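Local coordinates for galactose mutarotase related enzyme (Lactobacillus acidophilus, PDB 3DCD), which probably binds carbohydrate and may act as a sugar isomerase of the aldose 1-epimerase (galactose mutarotase) family, at residues Met34-Trp42 / Trp240-Cys251. Sequence-based numbering, arbitrary orientation.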
# COMPACT_ATOMS: atom_id res chain seq x y z
N MSE A 34 -7.62 -0.17 11.40
CA MSE A 34 -6.33 0.38 11.01
C MSE A 34 -5.37 0.52 12.18
O MSE A 34 -5.74 1.01 13.26
CB MSE A 34 -6.50 1.77 10.38
CG MSE A 34 -7.50 1.81 9.25
SE MSE A 34 -7.17 0.51 7.80
CE MSE A 34 -5.37 1.02 7.31
N TRP A 35 -4.13 0.09 11.94
CA TRP A 35 -2.99 0.36 12.82
C TRP A 35 -2.93 1.85 13.18
O TRP A 35 -3.06 2.71 12.30
CB TRP A 35 -1.71 -0.09 12.12
CG TRP A 35 -0.41 0.36 12.76
CD1 TRP A 35 0.48 1.26 12.25
CD2 TRP A 35 0.15 -0.11 13.99
NE1 TRP A 35 1.56 1.39 13.09
CE2 TRP A 35 1.38 0.56 14.17
CE3 TRP A 35 -0.27 -1.02 14.95
CZ2 TRP A 35 2.19 0.34 15.28
CZ3 TRP A 35 0.55 -1.23 16.07
CH2 TRP A 35 1.76 -0.55 16.21
N GLN A 36 -2.74 2.14 14.47
CA GLN A 36 -2.87 3.52 14.96
C GLN A 36 -1.54 4.27 15.09
O GLN A 36 -1.44 5.26 15.81
CB GLN A 36 -3.68 3.56 16.26
CG GLN A 36 -5.15 3.26 16.00
CD GLN A 36 -5.74 4.25 14.99
OE1 GLN A 36 -5.72 5.46 15.23
NE2 GLN A 36 -6.24 3.73 13.86
N ALA A 37 -0.53 3.78 14.36
CA ALA A 37 0.70 4.53 14.12
C ALA A 37 1.52 4.79 15.40
O ALA A 37 2.08 5.87 15.57
CB ALA A 37 0.38 5.85 13.43
N ASN A 38 1.60 3.79 16.28
CA ASN A 38 2.43 3.89 17.49
C ASN A 38 3.88 4.24 17.08
O ASN A 38 4.55 3.42 16.46
CB ASN A 38 2.37 2.54 18.21
CG ASN A 38 3.12 2.53 19.53
OD1 ASN A 38 3.85 3.46 19.86
ND2 ASN A 38 2.93 1.45 20.29
N PRO A 39 4.37 5.45 17.44
CA PRO A 39 5.69 5.87 16.94
C PRO A 39 6.86 5.07 17.50
O PRO A 39 7.97 5.20 17.00
CB PRO A 39 5.80 7.34 17.41
CG PRO A 39 4.91 7.42 18.60
CD PRO A 39 3.75 6.49 18.28
N GLU A 40 6.59 4.28 18.54
CA GLU A 40 7.58 3.38 19.13
C GLU A 40 7.87 2.21 18.21
O GLU A 40 8.91 1.56 18.33
CB GLU A 40 7.09 2.89 20.50
CG GLU A 40 6.98 4.01 21.54
CD GLU A 40 8.32 4.39 22.18
OE1 GLU A 40 9.35 3.76 21.86
OE2 GLU A 40 8.33 5.32 23.01
N ILE A 41 6.95 1.95 17.28
CA ILE A 41 7.04 0.79 16.39
C ILE A 41 7.11 1.23 14.93
O ILE A 41 8.07 0.91 14.20
CB ILE A 41 5.81 -0.14 16.56
CG1 ILE A 41 5.61 -0.58 18.03
CG2 ILE A 41 5.89 -1.34 15.61
CD1 ILE A 41 6.72 -1.47 18.59
N TRP A 42 6.08 1.95 14.50
CA TRP A 42 5.97 2.41 13.11
C TRP A 42 4.94 3.54 13.08
O TRP A 42 3.75 3.32 13.27
CB TRP A 42 5.57 1.25 12.17
CG TRP A 42 5.37 1.72 10.72
CD1 TRP A 42 6.25 2.45 9.97
CD2 TRP A 42 4.22 1.50 9.89
NE1 TRP A 42 5.73 2.69 8.72
CE2 TRP A 42 4.49 2.11 8.64
CE3 TRP A 42 3.01 0.82 10.07
CZ2 TRP A 42 3.57 2.10 7.59
CZ3 TRP A 42 2.10 0.80 9.02
CH2 TRP A 42 2.39 1.43 7.79
N TRP A 240 4.20 -7.04 5.12
CA TRP A 240 5.25 -6.55 6.00
C TRP A 240 4.71 -6.21 7.39
O TRP A 240 3.58 -5.73 7.53
CB TRP A 240 5.90 -5.29 5.38
CG TRP A 240 6.89 -4.53 6.27
CD1 TRP A 240 8.22 -4.80 6.45
CD2 TRP A 240 6.59 -3.39 7.08
NE1 TRP A 240 8.78 -3.88 7.33
CE2 TRP A 240 7.80 -3.00 7.72
CE3 TRP A 240 5.43 -2.65 7.32
CZ2 TRP A 240 7.86 -1.92 8.60
CZ3 TRP A 240 5.50 -1.56 8.20
CH2 TRP A 240 6.71 -1.21 8.82
N SER A 241 5.52 -6.44 8.40
CA SER A 241 5.31 -5.80 9.70
C SER A 241 6.69 -5.44 10.28
O SER A 241 7.71 -5.92 9.77
CB SER A 241 4.51 -6.71 10.63
OG SER A 241 4.07 -6.01 11.79
N GLN A 242 6.72 -4.61 11.32
CA GLN A 242 8.00 -4.07 11.83
C GLN A 242 8.84 -5.17 12.46
O GLN A 242 8.30 -6.15 12.99
CB GLN A 242 7.75 -2.92 12.84
CG GLN A 242 9.00 -2.09 13.21
CD GLN A 242 9.69 -1.51 11.99
OE1 GLN A 242 10.47 -2.19 11.33
NE2 GLN A 242 9.38 -0.27 11.66
N TYR A 243 10.16 -5.01 12.36
CA TYR A 243 11.14 -5.92 12.93
C TYR A 243 12.45 -5.12 13.08
O TYR A 243 12.77 -4.33 12.19
CB TYR A 243 11.38 -7.12 11.99
CG TYR A 243 12.25 -8.19 12.60
CD1 TYR A 243 13.65 -8.12 12.52
CD2 TYR A 243 11.68 -9.28 13.28
CE1 TYR A 243 14.45 -9.08 13.09
CE2 TYR A 243 12.48 -10.27 13.86
CZ TYR A 243 13.87 -10.15 13.76
OH TYR A 243 14.67 -11.12 14.33
N PRO A 244 13.21 -5.31 14.18
CA PRO A 244 13.04 -6.22 15.32
C PRO A 244 12.02 -5.79 16.39
O PRO A 244 11.62 -6.63 17.17
CB PRO A 244 14.45 -6.26 15.94
CG PRO A 244 14.99 -4.92 15.67
CD PRO A 244 14.45 -4.53 14.30
N LYS A 245 11.61 -4.52 16.42
CA LYS A 245 10.55 -4.08 17.33
C LYS A 245 9.20 -4.43 16.73
O LYS A 245 8.83 -3.89 15.71
CB LYS A 245 10.63 -2.58 17.60
CG LYS A 245 11.83 -2.15 18.42
CD LYS A 245 11.85 -0.64 18.52
CE LYS A 245 12.69 -0.19 19.71
NZ LYS A 245 12.89 1.29 19.71
N THR A 246 8.47 -5.35 17.35
CA THR A 246 7.25 -5.88 16.73
C THR A 246 5.98 -5.40 17.42
O THR A 246 6.01 -5.01 18.58
CB THR A 246 7.27 -7.42 16.72
OG1 THR A 246 7.24 -7.91 18.07
CG2 THR A 246 8.53 -7.93 16.01
N ASP A 247 4.87 -5.44 16.70
CA ASP A 247 3.57 -5.21 17.32
C ASP A 247 2.49 -5.92 16.49
O ASP A 247 2.77 -6.54 15.45
CB ASP A 247 3.27 -3.71 17.44
CG ASP A 247 2.38 -3.37 18.63
OD1 ASP A 247 1.55 -4.22 19.06
OD2 ASP A 247 2.53 -2.26 19.15
N ASN A 248 1.25 -5.83 16.97
CA ASN A 248 0.17 -6.67 16.46
C ASN A 248 -0.58 -6.02 15.31
O ASN A 248 -1.74 -5.57 15.44
CB ASN A 248 -0.74 -7.09 17.62
CG ASN A 248 0.01 -7.88 18.68
OD1 ASN A 248 0.74 -8.81 18.37
ND2 ASN A 248 -0.14 -7.48 19.94
N TYR A 249 0.11 -5.96 14.17
CA TYR A 249 -0.48 -5.46 12.92
C TYR A 249 0.30 -6.07 11.78
O TYR A 249 1.39 -6.63 11.96
CB TYR A 249 -0.41 -3.92 12.83
CG TYR A 249 0.98 -3.43 12.43
CD1 TYR A 249 1.99 -3.29 13.38
CD2 TYR A 249 1.27 -3.12 11.10
CE1 TYR A 249 3.26 -2.84 13.02
CE2 TYR A 249 2.56 -2.68 10.72
CZ TYR A 249 3.54 -2.56 11.68
OH TYR A 249 4.81 -2.13 11.33
N VAL A 250 -0.24 -5.91 10.57
CA VAL A 250 0.45 -6.35 9.36
C VAL A 250 0.01 -5.42 8.25
O VAL A 250 -1.15 -4.97 8.25
CB VAL A 250 0.15 -7.85 9.04
CG1 VAL A 250 -1.31 -8.06 8.59
CG2 VAL A 250 1.16 -8.40 7.99
N CYS A 251 0.91 -5.12 7.31
CA CYS A 251 0.53 -4.36 6.12
C CYS A 251 0.43 -5.30 4.92
O CYS A 251 1.24 -6.23 4.76
CB CYS A 251 1.58 -3.29 5.79
SG CYS A 251 1.82 -2.01 7.04
O HOH W 1 0.97 -0.38 19.87
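The indole of Trp35 lies over one face of the Tyr249 phenol in an offset stack, its five-membered ring centred 4.2 Å from the Tyr249 ring centroid with the planes 25° apart. At its far rim Trp35 CH2 comes within 3.5 Å of Asp247 OD2, near the indole plane, and the carboxylate is linked through a water to Asn38 ND2. The bond from Trp35 NE1 to Trp42 O (2.9 Å) lies close to both the ring plane and the carbonyl plane and, with the Tyr249 stack, helps set the indole's rotation. Were Trp35 cut back to an alanine, that face of Tyr249 would probably lose its stacking partner and Trp42 O this donor. With CG anti to the backbone N (chi1 177°), the Trp42 indole reaches across to Trp240, whose edge meets its face in a T-shaped pair, planes at 81°, with Trp240 CZ3 3.7 Å from Trp42 CD2. Obliquely to the same indole, Cys251 SG approaches Trp42 CZ3 at 3.4 Å. One direct hydrogen bond joins the segments, from Gln242 NE2 to Ile41 O (3.1 Å), while Ile41 CG2 packs on Gln242 CB at 3.7 Å. Four aromatic residues thus illustrate how side chains can join two segments that share no backbone-to-backbone hydrogen bond. The loop, between strands 20-26 and 48-49, lies against the end of strand 236-240, the start of its antiparallel neighbour 249-256 and the turn joining them, while His143 of strand 136-147 meets the Trp42 ring.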